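Local atomic coordinates of RNA-binding protein RMD9, mitochondrial (Saccharomyces cerevisiae S288C, PDB entry 7A9X), a protein that binds a dodecameric sequence element in the 3'-UTR of mitochondrial mRNAs and takes part in the processing or stability of these transcripts. Residues T286-I291 / I317-T322. Sequence-based numbering, arbitrary orientation.
Sequences THLSFI and ILQVST. With nucleotides of chain B.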
loop_
_atom_site.group_PDB
_atom_site.type_symbol
_atom_site.label_atom_id
_atom_site.label_comp_id
_atom_site.label_asym_id
_atom_site.label_seq_id
_atom_site.Cartn_x
_atom_site.Cartn_y
_atom_site.Cartn_z
ATOM N N THR A 286 -16.139 -8.462 7.840
ATOM C CA THR A 286 -17.348 -7.691 8.111
ATOM C C THR A 286 -17.128 -6.705 9.251
ATOM O O THR A 286 -17.489 -5.528 9.134
ATOM C CB THR A 286 -18.519 -8.625 8.420
ATOM O OG1 THR A 286 -18.124 -9.575 9.416
ATOM C CG2 THR A 286 -18.948 -9.359 7.164
ATOM N N HIS A 287 -16.524 -7.161 10.353
ATOM C CA HIS A 287 -16.240 -6.268 11.473
ATOM C C HIS A 287 -15.429 -5.061 11.015
ATOM O O HIS A 287 -15.788 -3.913 11.302
ATOM C CB HIS A 287 -15.507 -7.029 12.578
ATOM C CG HIS A 287 -15.379 -6.271 13.863
ATOM N ND1 HIS A 287 -15.760 -6.800 15.077
ATOM C CD2 HIS A 287 -14.897 -5.033 14.128
ATOM C CE1 HIS A 287 -15.529 -5.918 16.032
ATOM N NE2 HIS A 287 -15.006 -4.837 15.483
ATOM N N LEU A 288 -14.336 -5.304 10.287
ATOM C CA LEU A 288 -13.534 -4.197 9.774
ATOM C C LEU A 288 -14.329 -3.329 8.807
ATOM O O LEU A 288 -14.091 -2.119 8.723
ATOM C CB LEU A 288 -12.271 -4.726 9.094
ATOM C CG LEU A 288 -11.243 -5.406 9.999
ATOM C CD1 LEU A 288 -10.076 -5.932 9.178
ATOM C CD2 LEU A 288 -10.756 -4.448 11.076
ATOM N N SER A 289 -15.274 -3.920 8.072
ATOM C CA SER A 289 -16.112 -3.129 7.178
ATOM C C SER A 289 -16.967 -2.132 7.954
ATOM O O SER A 289 -17.172 -0.999 7.502
ATOM C CB SER A 289 -16.987 -4.049 6.326
ATOM O OG SER A 289 -17.720 -3.307 5.369
ATOM N N PHE A 290 -17.465 -2.527 9.132
ATOM C CA PHE A 290 -18.220 -1.587 9.957
ATOM C C PHE A 290 -17.359 -0.412 10.397
ATOM O O PHE A 290 -17.873 0.694 10.602
ATOM C CB PHE A 290 -18.800 -2.288 11.187
ATOM C CG PHE A 290 -20.055 -3.065 10.916
ATOM C CD1 PHE A 290 -21.269 -2.415 10.748
ATOM C CD2 PHE A 290 -20.026 -4.449 10.851
ATOM C CE1 PHE A 290 -22.430 -3.131 10.506
ATOM C CE2 PHE A 290 -21.183 -5.170 10.608
ATOM C CZ PHE A 290 -22.386 -4.510 10.436
ATOM N N ILE A 291 -16.054 -0.629 10.543
ATOM C CA ILE A 291 -15.168 0.422 11.027
ATOM C C ILE A 291 -14.796 1.376 9.901
ATOM O O ILE A 291 -14.886 2.600 10.050
ATOM C CB ILE A 291 -13.917 -0.200 11.672
ATOM C CG1 ILE A 291 -14.313 -1.049 12.878
ATOM C CG2 ILE A 291 -12.915 0.880 12.062
ATOM C CD1 ILE A 291 -13.142 -1.727 13.544
ATOM N N ILE A 317 -7.418 -8.411 13.775
ATOM C CA ILE A 317 -6.330 -7.458 13.616
ATOM C C ILE A 317 -6.925 -6.067 13.471
ATOM O O ILE A 317 -8.017 -5.887 12.920
ATOM C CB ILE A 317 -5.450 -7.824 12.403
ATOM C CG1 ILE A 317 -6.271 -7.757 11.111
ATOM C CG2 ILE A 317 -4.858 -9.213 12.581
ATOM C CD1 ILE A 317 -5.468 -8.008 9.852
ATOM N N LEU A 318 -6.213 -5.069 13.992
ATOM C CA LEU A 318 -6.579 -3.673 13.764
ATOM C C LEU A 318 -5.916 -3.245 12.460
ATOM O O LEU A 318 -4.884 -2.572 12.438
ATOM C CB LEU A 318 -6.153 -2.803 14.940
ATOM C CG LEU A 318 -6.718 -1.381 14.952
ATOM C CD1 LEU A 318 -8.229 -1.404 15.133
ATOM C CD2 LEU A 318 -6.058 -0.531 16.024
ATOM N N GLN A 319 -6.519 -3.679 11.352
ATOM C CA GLN A 319 -5.950 -3.455 10.026
ATOM C C GLN A 319 -5.798 -1.962 9.769
ATOM O O GLN A 319 -6.782 -1.216 9.810
ATOM C CB GLN A 319 -6.840 -4.100 8.964
ATOM C CG GLN A 319 -6.142 -4.388 7.644
ATOM C CD GLN A 319 -7.081 -4.962 6.592
ATOM O OE1 GLN A 319 -6.741 -5.920 5.898
ATOM N NE2 GLN A 319 -8.263 -4.367 6.463
ATOM N N VAL A 320 -4.562 -1.527 9.507
ATOM C CA VAL A 320 -4.287 -0.094 9.449
ATOM C C VAL A 320 -5.036 0.564 8.296
ATOM O O VAL A 320 -5.447 1.725 8.404
ATOM C CB VAL A 320 -2.768 0.168 9.377
ATOM C CG1 VAL A 320 -2.208 -0.174 8.004
ATOM C CG2 VAL A 320 -2.464 1.616 9.737
ATOM N N SER A 321 -5.245 -0.156 7.189
ATOM C CA SER A 321 -6.058 0.385 6.104
ATOM C C SER A 321 -7.464 0.711 6.590
ATOM O O SER A 321 -8.041 1.737 6.214
ATOM C CB SER A 321 -6.106 -0.602 4.939
ATOM O OG SER A 321 -6.568 -1.874 5.364
ATOM N N THR A 322 -8.025 -0.155 7.437
ATOM C CA THR A 322 -9.330 0.105 8.032
ATOM C C THR A 322 -9.282 1.311 8.963
ATOM O O THR A 322 -10.210 2.129 8.980
ATOM C CB THR A 322 -9.804 -1.135 8.787
ATOM O OG1 THR A 322 -9.788 -2.265 7.907
ATOM C CG2 THR A 322 -11.205 -0.930 9.321
ATOM P P A B 7 -3.207 -6.606 3.137
ATOM O OP1 A B 7 -4.513 -6.414 2.458
ATOM O OP2 A B 7 -2.015 -6.980 2.330
ATOM O "O5'" A B 7 -2.847 -5.282 3.941
ATOM C "C5'" A B 7 -3.803 -4.249 4.159
ATOM C "C4'" A B 7 -3.242 -3.160 5.045
ATOM O "O4'" A B 7 -3.317 -3.588 6.431
ATOM C "C3'" A B 7 -1.776 -2.817 4.793
ATOM O "O3'" A B 7 -1.546 -1.450 5.135
ATOM C "C2'" A B 7 -1.059 -3.706 5.801
ATOM O "O2'" A B 7 0.246 -3.290 6.137
ATOM C "C1'" A B 7 -2.014 -3.637 6.988
ATOM N N9 A B 7 -1.944 -4.797 7.878
ATOM C C8 A B 7 -1.781 -6.112 7.519
ATOM N N7 A B 7 -1.755 -6.933 8.540
ATOM C C5 A B 7 -1.908 -6.102 9.643
ATOM C C6 A B 7 -1.963 -6.360 11.024
ATOM N N6 A B 7 -1.865 -7.579 11.557
ATOM N N1 A B 7 -2.127 -5.306 11.853
ATOM C C2 A B 7 -2.227 -4.081 11.321
ATOM N N3 A B 7 -2.189 -3.712 10.044
ATOM C C4 A B 7 -2.026 -4.782 9.248
ATOM P P A B 6 -8.270 -10.459 4.082
ATOM O OP1 A B 6 -8.796 -9.107 3.765
ATOM O OP2 A B 6 -8.263 -11.506 3.028
ATOM O "O5'" A B 6 -6.773 -10.334 4.612
ATOM C "C5'" A B 6 -6.414 -9.411 5.636
ATOM C "C4'" A B 6 -4.946 -9.062 5.568
ATOM O "O4'" A B 6 -4.164 -10.227 5.955
ATOM C "C3'" A B 6 -4.455 -8.663 4.180
ATOM O "O3'" A B 6 -3.404 -7.707 4.290
ATOM C "C2'" A B 6 -3.901 -9.975 3.632
ATOM O "O2'" A B 6 -2.941 -9.843 2.606
ATOM C "C1'" A B 6 -3.312 -10.609 4.888
ATOM N N9 A B 6 -3.286 -12.067 4.815
ATOM C C8 A B 6 -4.369 -12.909 4.814
ATOM N N7 A B 6 -4.047 -14.174 4.718
ATOM C C5 A B 6 -2.663 -14.158 4.641
ATOM C C6 A B 6 -1.720 -15.187 4.523
ATOM N N6 A B 6 -2.051 -16.478 4.459
ATOM N N1 A B 6 -0.416 -14.839 4.470
ATOM C C2 A B 6 -0.091 -13.542 4.535
ATOM N N3 A B 6 -0.889 -12.483 4.646
ATOM C C4 A B 6 -2.177 -12.866 4.697
ATOM P P C B 8 -1.643 -0.301 4.016
ATOM O OP1 C B 8 -0.727 0.795 4.422
ATOM O OP2 C B 8 -3.075 -0.001 3.761
ATOM O "O5'" C B 8 -1.080 -1.002 2.702
ATOM C "C5'" C B 8 0.317 -1.146 2.477
ATOM C "C4'" C B 8 0.647 -0.977 1.016
ATOM O "O4'" C B 8 0.150 -2.125 0.268
ATOM C "C3'" C B 8 0.039 0.266 0.359
ATOM O "O3'" C B 8 0.979 0.879 -0.521
ATOM C "C2'" C B 8 -1.133 -0.297 -0.441
ATOM O "O2'" C B 8 -1.493 0.463 -1.574
ATOM C "C1'" C B 8 -0.617 -1.678 -0.830
ATOM N N1 C B 8 -1.698 -2.640 -1.089
ATOM C C2 C B 8 -1.768 -3.286 -2.328
ATOM O O2 C B 8 -0.896 -3.068 -3.181
ATOM N N3 C B 8 -2.782 -4.150 -2.562
ATOM C C4 C B 8 -3.708 -4.369 -1.628
ATOM N N4 C B 8 -4.688 -5.232 -1.906
ATOM C C5 C B 8 -3.668 -3.714 -0.364
ATOM C C6 C B 8 -2.660 -2.861 -0.142
#
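Thr322 sets its methyl group between Leu288 and Ile291, and this is where the two segments pack most closely. Thr322 CG2 rests on the backbone O of Leu288 (3.2 Å) and against CB of Ile291 (3.7 Å), while Leu288 crosses the threonine side chain at about a right angle. With OG1 anti to the carbonyl carbon (chi1 -55°), the threonine hydroxyl lies on the Leu288 side, where OG1 accepts a hydrogen bond from Gln319 NE2 (3.0 Å), almost in the plane of the amide. Helix 281-292, probably part of the fourth pentatricopeptide repeat, is thereby joined to the start of helix 320-334, probably in the fifth, in the stacked helical array of a PPR protein. Gln319, at the N-cap position, has Leu288 CD1 against its NE2 (3.6 Å), and its CG reaches O4' of A7 of chain B. An alanine at this position is likely to leave Thr322 OG1 without its amide donor and to open a gap between Leu288 and the A7 ribose. Between Ile317 and Leu288 the packing is looser: partly exposed Ile317 meets Leu288 CD2 only through its backbone O (3.6 Å), and Ile317 CG2 lies 3.6 Å from N6 of A7 of chain B.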